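PDB 4P17: RabGAP/TBC protein from Chlamydomonas reinhardtii, which probably acts as a flagellar GTPase-activating protein for Rab GTPases through its all-helical TBC domain, although its function has not been established. Local coordinates for residues 58-63 / 253-258; 205-208 / 214-217. All blocks are in the same frame, centred on the assembly; numbering follows the deposited sequence.

Contact 1: residues 58-63 / 253-258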
ATOM      1  N   THR A  58     -11.386 -19.480  -2.827  1.00 26.27           N
ATOM      2  CA  THR A  58     -10.223 -19.793  -3.626  1.00 27.15           C
ATOM      3  C   THR A  58     -10.244 -18.943  -4.874  1.00 30.25           C
ATOM      4  O   THR A  58      -9.207 -18.371  -5.273  1.00 24.64           O
ATOM      5  CB  THR A  58     -10.187 -21.290  -4.010  1.00 39.88           C
ATOM      6  OG1 THR A  58     -10.255 -22.085  -2.820  1.00 42.60           O
ATOM      7  CG2 THR A  58      -8.914 -21.634  -4.781  1.00 37.98           C
ATOM      8  N   LYS A  59     -11.420 -18.845  -5.499  1.00 18.17           N
ATOM      9  CA  LYS A  59     -11.515 -18.073  -6.739  1.00 23.99           C
ATOM     10  C   LYS A  59     -11.326 -16.602  -6.424  1.00 19.03           C
ATOM     11  O   LYS A  59     -10.716 -15.860  -7.204  1.00 15.26           O
ATOM     12  CB  LYS A  59     -12.860 -18.283  -7.446  1.00 15.98           C
ATOM     13  N   LEU A  60     -11.852 -16.164  -5.285  1.00 13.55           N
ATOM     14  CA  LEU A  60     -11.761 -14.729  -4.962  1.00 14.04           C
ATOM     15  C   LEU A  60     -10.305 -14.337  -4.712  1.00 15.35           C
ATOM     16  O   LEU A  60      -9.823 -13.306  -5.196  1.00 12.00           O
ATOM     17  CB  LEU A  60     -12.620 -14.385  -3.751  1.00 12.62           C
ATOM     18  CG  LEU A  60     -12.658 -12.924  -3.330  1.00 12.65           C
ATOM     19  CD1 LEU A  60     -12.960 -11.992  -4.507  1.00 13.26           C
ATOM     20  CD2 LEU A  60     -13.647 -12.709  -2.191  1.00 11.28           C
ATOM     21  N   LYS A  61      -9.600 -15.169  -3.952  1.00 16.45           N
ATOM     22  CA  LYS A  61      -8.194 -14.915  -3.683  1.00 11.48           C
ATOM     23  C   LYS A  61      -7.394 -14.828  -4.986  1.00 12.24           C
ATOM     24  O   LYS A  61      -6.602 -13.895  -5.153  1.00 14.06           O
ATOM     25  CB  LYS A  61      -7.621 -15.993  -2.762  1.00 16.90           C
ATOM     26  CG  LYS A  61      -6.194 -15.696  -2.292  1.00 13.81           C
ATOM     27  CD  LYS A  61      -5.514 -16.932  -1.662  1.00 17.65           C
ATOM     28  CE  LYS A  61      -6.260 -17.463  -0.449  1.00 32.20           C
ATOM     29  NZ  LYS A  61      -6.856 -16.394   0.397  1.00 38.78           N
ATOM     30  N   GLU A  62      -7.631 -15.763  -5.915  1.00 12.64           N
ATOM     31  CA  GLU A  62      -6.979 -15.762  -7.236  1.00 14.80           C
ATOM     32  C   GLU A  62      -7.247 -14.475  -8.036  1.00 16.97           C
ATOM     33  O   GLU A  62      -6.333 -13.889  -8.604  1.00 15.28           O
ATOM     34  CB  GLU A  62      -7.440 -16.964  -8.091  1.00 29.51           C
ATOM     35  CG  GLU A  62      -6.932 -18.343  -7.650  1.00 34.71           C
ATOM     36  CD  GLU A  62      -7.536 -19.512  -8.445  1.00 53.99           C
ATOM     37  OE1 GLU A  62      -8.345 -19.291  -9.385  1.00 38.42           O
ATOM     38  OE2 GLU A  62      -7.188 -20.671  -8.122  1.00 64.71           O
ATOM     39  N   MET A  63      -8.504 -14.059  -8.095  1.00 14.96           N
ATOM     40  CA  MET A  63      -8.872 -12.840  -8.802  1.00 11.49           C
ATOM     41  C   MET A  63      -8.175 -11.608  -8.224  1.00  8.69           C
ATOM     42  O   MET A  63      -7.645 -10.782  -8.975  1.00 11.50           O
ATOM     43  CB  MET A  63     -10.382 -12.631  -8.756  1.00 13.42           C
ATOM     44  CG  MET A  63     -11.171 -13.666  -9.548  1.00 21.74           C
ATOM     45  SD  MET A  63     -12.964 -13.456  -9.333  1.00 22.72           S
ATOM     46  CE  MET A  63     -13.262 -12.001 -10.353  1.00 24.77           C
ATOM     47  N   LEU A 253      -3.304  -7.212   0.235  1.00  4.83           N
ATOM     48  CA  LEU A 253      -3.182  -6.890   1.656  1.00  5.55           C
ATOM     49  C   LEU A 253      -4.547  -6.834   2.338  1.00 11.66           C
ATOM     50  O   LEU A 253      -4.730  -7.318   3.468  1.00  8.71           O
ATOM     51  CB  LEU A 253      -2.475  -5.543   1.859  1.00  5.61           C
ATOM     52  CG  LEU A 253      -2.388  -5.009   3.299  1.00  3.80           C
ATOM     53  CD1 LEU A 253      -1.559  -5.956   4.181  1.00  4.65           C
ATOM     54  CD2 LEU A 253      -1.833  -3.588   3.360  1.00  8.28           C
ATOM     55  N   PHE A 254      -5.490  -6.193   1.663  1.00  6.37           N
ATOM     56  CA  PHE A 254      -6.830  -5.986   2.221  1.00  7.36           C
ATOM     57  C   PHE A 254      -7.675  -7.253   2.170  1.00  8.32           C
ATOM     58  O   PHE A 254      -8.773  -7.262   2.697  1.00 11.49           O
ATOM     59  CB  PHE A 254      -7.578  -4.845   1.474  1.00 10.91           C
ATOM     60  CG  PHE A 254      -6.966  -3.467   1.695  1.00  7.29           C
ATOM     61  CD1 PHE A 254      -6.527  -3.083   2.953  1.00  9.92           C
ATOM     62  CD2 PHE A 254      -6.811  -2.577   0.655  1.00  5.44           C
ATOM     63  CE1 PHE A 254      -5.948  -1.841   3.154  1.00 13.73           C
ATOM     64  CE2 PHE A 254      -6.218  -1.348   0.864  1.00  4.62           C
ATOM     65  CZ  PHE A 254      -5.794  -0.989   2.108  1.00 12.86           C
ATOM     66  N   TYR A 255      -7.162  -8.317   1.559  1.00  6.20           N
ATOM     67  CA  TYR A 255      -7.872  -9.606   1.531  1.00 10.71           C
ATOM     68  C   TYR A 255      -7.144 -10.726   2.285  1.00 14.52           C
ATOM     69  O   TYR A 255      -7.757 -11.482   3.042  1.00 12.00           O
ATOM     70  CB  TYR A 255      -8.099 -10.033   0.090  1.00 10.02           C
ATOM     71  CG  TYR A 255      -8.905 -11.294   0.011  1.00 11.58           C
ATOM     72  CD1 TYR A 255     -10.286 -11.255   0.089  1.00 24.23           C
ATOM     73  CD2 TYR A 255      -8.289 -12.514  -0.158  1.00 13.39           C
ATOM     74  CE1 TYR A 255     -11.031 -12.410   0.021  1.00 24.67           C
ATOM     75  CE2 TYR A 255      -9.029 -13.676  -0.227  1.00 14.20           C
ATOM     76  CZ  TYR A 255     -10.388 -13.607  -0.147  1.00 18.31           C
ATOM     77  OH  TYR A 255     -11.096 -14.769  -0.227  1.00 28.89           O
ATOM     78  N   GLU A 256      -5.835 -10.829   2.086  1.00  9.71           N
ATOM     79  CA  GLU A 256      -5.060 -11.922   2.661  1.00 12.02           C
ATOM     80  C   GLU A 256      -4.379 -11.547   3.971  1.00 14.34           C
ATOM     81  O   GLU A 256      -4.019 -12.425   4.741  1.00 11.99           O
ATOM     82  CB  GLU A 256      -3.987 -12.381   1.665  1.00 10.36           C
ATOM     83  CG  GLU A 256      -4.538 -12.886   0.364  1.00 14.06           C
ATOM     84  CD  GLU A 256      -3.505 -13.573  -0.470  1.00 17.12           C
ATOM     85  OE1 GLU A 256      -2.659 -14.318   0.080  1.00 14.75           O
ATOM     86  OE2 GLU A 256      -3.550 -13.370  -1.686  1.00 13.32           O
ATOM     87  N   GLY A 257      -4.151 -10.258   4.204  1.00 10.03           N
ATOM     88  CA  GLY A 257      -3.511  -9.819   5.440  1.00 19.52           C
ATOM     89  C   GLY A 257      -2.024  -9.491   5.328  1.00  9.08           C
ATOM     90  O   GLY A 257      -1.462  -9.509   4.248  1.00  5.78           O
ATOM     91  N   PRO A 258      -1.368  -9.242   6.461  1.00  8.25           N
ATOM     92  CA  PRO A 258      -0.047  -8.599   6.420  1.00  9.70           C
ATOM     93  C   PRO A 258       1.114  -9.477   5.944  1.00 15.91           C
ATOM     94  O   PRO A 258       2.194  -8.928   5.748  1.00  7.74           O
ATOM     95  CB  PRO A 258       0.187  -8.169   7.869  1.00 10.54           C
ATOM     96  CG  PRO A 258      -0.702  -9.050   8.695  1.00 14.36           C
ATOM     97  CD  PRO A 258      -1.845  -9.487   7.839  1.00 10.83           C
TER

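Contact 2: residues 205-208 / 214-217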
ATOM      1  N   GLU A 205      14.973 -14.008   6.941  1.00 10.69           N
ATOM      2  CA  GLU A 205      14.979 -15.456   6.790  1.00 10.67           C
ATOM      3  C   GLU A 205      14.770 -15.787   5.341  1.00 11.62           C
ATOM      4  O   GLU A 205      15.512 -16.601   4.766  1.00 10.17           O
ATOM      5  CB  GLU A 205      13.893 -16.140   7.626  1.00 16.30           C
ATOM      6  CG  GLU A 205      13.883 -17.664   7.480  1.00  9.92           C
ATOM      7  CD  GLU A 205      15.121 -18.317   8.084  1.00 21.31           C
ATOM      8  OE1 GLU A 205      15.703 -17.741   9.022  1.00 34.03           O
ATOM      9  OE2 GLU A 205      15.517 -19.400   7.601  1.00 28.81           O
ATOM     10  N   LEU A 206      13.752 -15.165   4.740  1.00  4.71           N
ATOM     11  CA  LEU A 206      13.466 -15.461   3.347  1.00 11.31           C
ATOM     12  C   LEU A 206      14.642 -15.141   2.441  1.00  8.77           C
ATOM     13  O   LEU A 206      14.870 -15.851   1.480  1.00  8.88           O
ATOM     14  CB  LEU A 206      12.231 -14.698   2.876  1.00 18.21           C
ATOM     15  CG  LEU A 206      10.938 -15.268   3.450  1.00  7.74           C
ATOM     16  CD1 LEU A 206       9.788 -14.232   3.304  1.00 10.74           C
ATOM     17  CD2 LEU A 206      10.611 -16.567   2.755  1.00 11.67           C
ATOM     18  N   ILE A 207      15.364 -14.069   2.739  1.00 11.39           N
ATOM     19  CA  ILE A 207      16.541 -13.712   1.938  1.00  9.87           C
ATOM     20  C   ILE A 207      17.546 -14.850   2.039  1.00  9.44           C
ATOM     21  O   ILE A 207      18.095 -15.306   1.028  1.00  7.31           O
ATOM     22  CB  ILE A 207      17.165 -12.364   2.424  1.00 18.24           C
ATOM     23  CG1 ILE A 207      16.258 -11.193   2.039  1.00 11.36           C
ATOM     24  CG2 ILE A 207      18.574 -12.112   1.810  1.00 15.62           C
ATOM     25  CD1 ILE A 207      16.598  -9.919   2.781  1.00 12.77           C
ATOM     26  N   GLY A 208      17.779 -15.331   3.262  1.00  9.82           N
ATOM     27  CA  GLY A 208      18.775 -16.368   3.463  1.00 13.02           C
ATOM     28  C   GLY A 208      18.394 -17.687   2.798  1.00 15.44           C
ATOM     29  O   GLY A 208      19.251 -18.424   2.286  1.00 20.73           O
ATOM     30  N   LEU A 214      22.286 -13.156  -2.191  1.00 15.01           N
ATOM     31  CA  LEU A 214      22.014 -11.837  -1.693  1.00 10.80           C
ATOM     32  C   LEU A 214      22.378 -11.747  -0.208  1.00 14.70           C
ATOM     33  O   LEU A 214      22.924 -10.743   0.238  1.00 14.43           O
ATOM     34  CB  LEU A 214      20.543 -11.474  -1.941  1.00 12.34           C
ATOM     35  CG  LEU A 214      20.237  -9.988  -1.804  1.00 14.78           C
ATOM     36  CD1 LEU A 214      21.049  -9.115  -2.757  1.00 17.61           C
ATOM     37  CD2 LEU A 214      18.754  -9.706  -1.995  1.00 11.15           C
ATOM     38  N   GLN A 215      22.140 -12.807   0.556  1.00 11.54           N
ATOM     39  CA  GLN A 215      22.421 -12.739   1.999  1.00 11.72           C
ATOM     40  C   GLN A 215      23.926 -12.604   2.261  1.00 13.27           C
ATOM     41  O   GLN A 215      24.362 -11.797   3.082  1.00 12.78           O
ATOM     42  CB  GLN A 215      21.855 -13.963   2.721  1.00 11.39           C
ATOM     43  CG  GLN A 215      21.734 -13.784   4.233  1.00 17.22           C
ATOM     44  CD  GLN A 215      20.693 -12.753   4.677  1.00 21.27           C
ATOM     45  OE1 GLN A 215      20.736 -11.590   4.280  1.00 25.46           O
ATOM     46  NE2 GLN A 215      19.777 -13.175   5.565  1.00 26.89           N
ATOM     47  N   GLN A 216      24.713 -13.383   1.532  1.00 12.44           N
ATOM     48  CA  GLN A 216      26.168 -13.319   1.623  1.00 14.22           C
ATOM     49  C   GLN A 216      26.647 -11.907   1.303  1.00 13.86           C
ATOM     50  O   GLN A 216      27.549 -11.356   1.940  1.00 13.36           O
ATOM     51  CB  GLN A 216      26.803 -14.322   0.657  1.00 16.15           C
ATOM     52  N   HIS A 217      25.994 -11.336   0.309  1.00 17.15           N
ATOM     53  CA  HIS A 217      26.313 -10.026  -0.192  1.00 11.43           C
ATOM     54  C   HIS A 217      25.924  -8.970   0.830  1.00  9.92           C
ATOM     55  O   HIS A 217      26.700  -8.072   1.109  1.00 13.60           O
ATOM     56  CB  HIS A 217      25.617  -9.793  -1.525  1.00 12.41           C
ATOM     57  CG  HIS A 217      25.915  -8.453  -2.120  1.00 17.78           C
ATOM     58  ND1 HIS A 217      27.200  -8.037  -2.397  1.00 15.37           N
ATOM     59  CD2 HIS A 217      25.096  -7.429  -2.461  1.00 16.01           C
ATOM     60  CE1 HIS A 217      27.158  -6.804  -2.883  1.00 17.34           C
ATOM     61  NE2 HIS A 217      25.897  -6.411  -2.927  1.00 14.17           N
TER

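Contact 1: residues 58-63 / 253-258
Tyr-255, in the last turn of helix 243-256, drives its ring against Leu-60 and Lys-61 of helix 57-65, joining a helix near the start of this all-helical TBC fold to one late in the chain. Phe-254, one residue earlier, faces the interior instead: its ring meets Trp-77 edge-to-face and packs on Leu-175 and Ile-183 of helix 169-183. The side chain of Tyr-255 heads for the other helix, with CG anti to the backbone N (chi1 -176°), and the ring lies across both side chains. Leu-60 crosses it obliquely, its methyl CD2 lying 3.4 Å from CE1 of Tyr-255, while CB of Leu-60 lies 3.9 Å from the phenol OH of Tyr-255. CB of Lys-61, displaced to the same side of the ring plane, is 3.7 Å from CE2 of Tyr-255. The lysine chain bends at its last two torsions, which brings NZ of Lys-61 back to the ring edge, near the ring plane and 3.5 Å from CE2 of Tyr-255; an ammonium at the rim is no cation-pi contact. Further contacts of the tyrosine with Glu-57 and Ile-64 extend its footprint along helix 57-65. Glu-256 also points toward this helix, but its OE2 forms a salt bridge with NE of Arg-65, just beyond the segment. Lys-61 passes the glutamate at about a right angle and offers methylenes instead of its charge, most closely through CG, 3.6 Å from OE2 of Glu-256. NZ of Lys-61 stays 4.7 Å from OE1 of Glu-256, where a weak attraction is probable, though the two are not paired. Gly-257 then ends the helix with positive phi (101°), a backbone shape at which a CB would jam against the preceding carbonyl O; its N still bonds back to O of Leu-253 at 3.1 Å.

Contact 2: residues 205-208 / 214-217
Ile-207 and Gln-215 cross at about a right angle, the methyl CG2 of the isoleucine lying 3.3 Å from the amide OE1 of Gln-215 and 3.6 Å from its CD. This branch stands anti to the backbone N of Ile-207, which directs it at the neighbouring helix. The same methyl reaches CB of Leu-214 at 4.3 Å, a looser apolar touch. Beside it, Gly-208 presents bare backbone to the glutamine: CB and CG of Gln-215 each lie 4.0 Å from CA of Gly-208, and NE2 of Gln-215 is 3.7 Å from the glycine N without a hydrogen bond. No hydrogen bond links the two segments, so the contact rests on close packing. What positions the amide is a bend at chi2 (67°), which folds the glutamine over Gly-208, together with a hydrogen bond from NE2 to OD1 of Asp-204, one residue before the first segment. With an alanine here in place of Gln-215, OD1 of Asp-204 would probably lose its amide partner, and the Ile-207 methyl and Gly-208 would probably be left less covered. Helices 201-210 and 212-221 are consecutive helices of the TBC domain that meet at a tight corner, and Ile-207 and Leu-214 both rest on Leu-269 of helix 259-271, while Leu-214 also reaches Met-276 of helix 273-277.

The two contacts are separate in space, with centres about 27 Å apart and nearest atoms about 10 Å apart. Along the chain, segment 58-63 comes first, then both halves of contact 2, and finally 253-258, so the local helix-helix corner of contact 2 falls within the long span that contact 1 bridges. They share no helix, but helix 259-271, which begins directly after segment 253-258, supplies Leu-269, on which Ile-207 and Leu-214 of contact 2 both rest, and thus connects the two regions. Contact 1 ties distant parts of the sequence, its centre about 14 Å from the chain centre, whereas contact 2 joins two neighbouring helices, about 24 Å out; both belong to one all-helical fold.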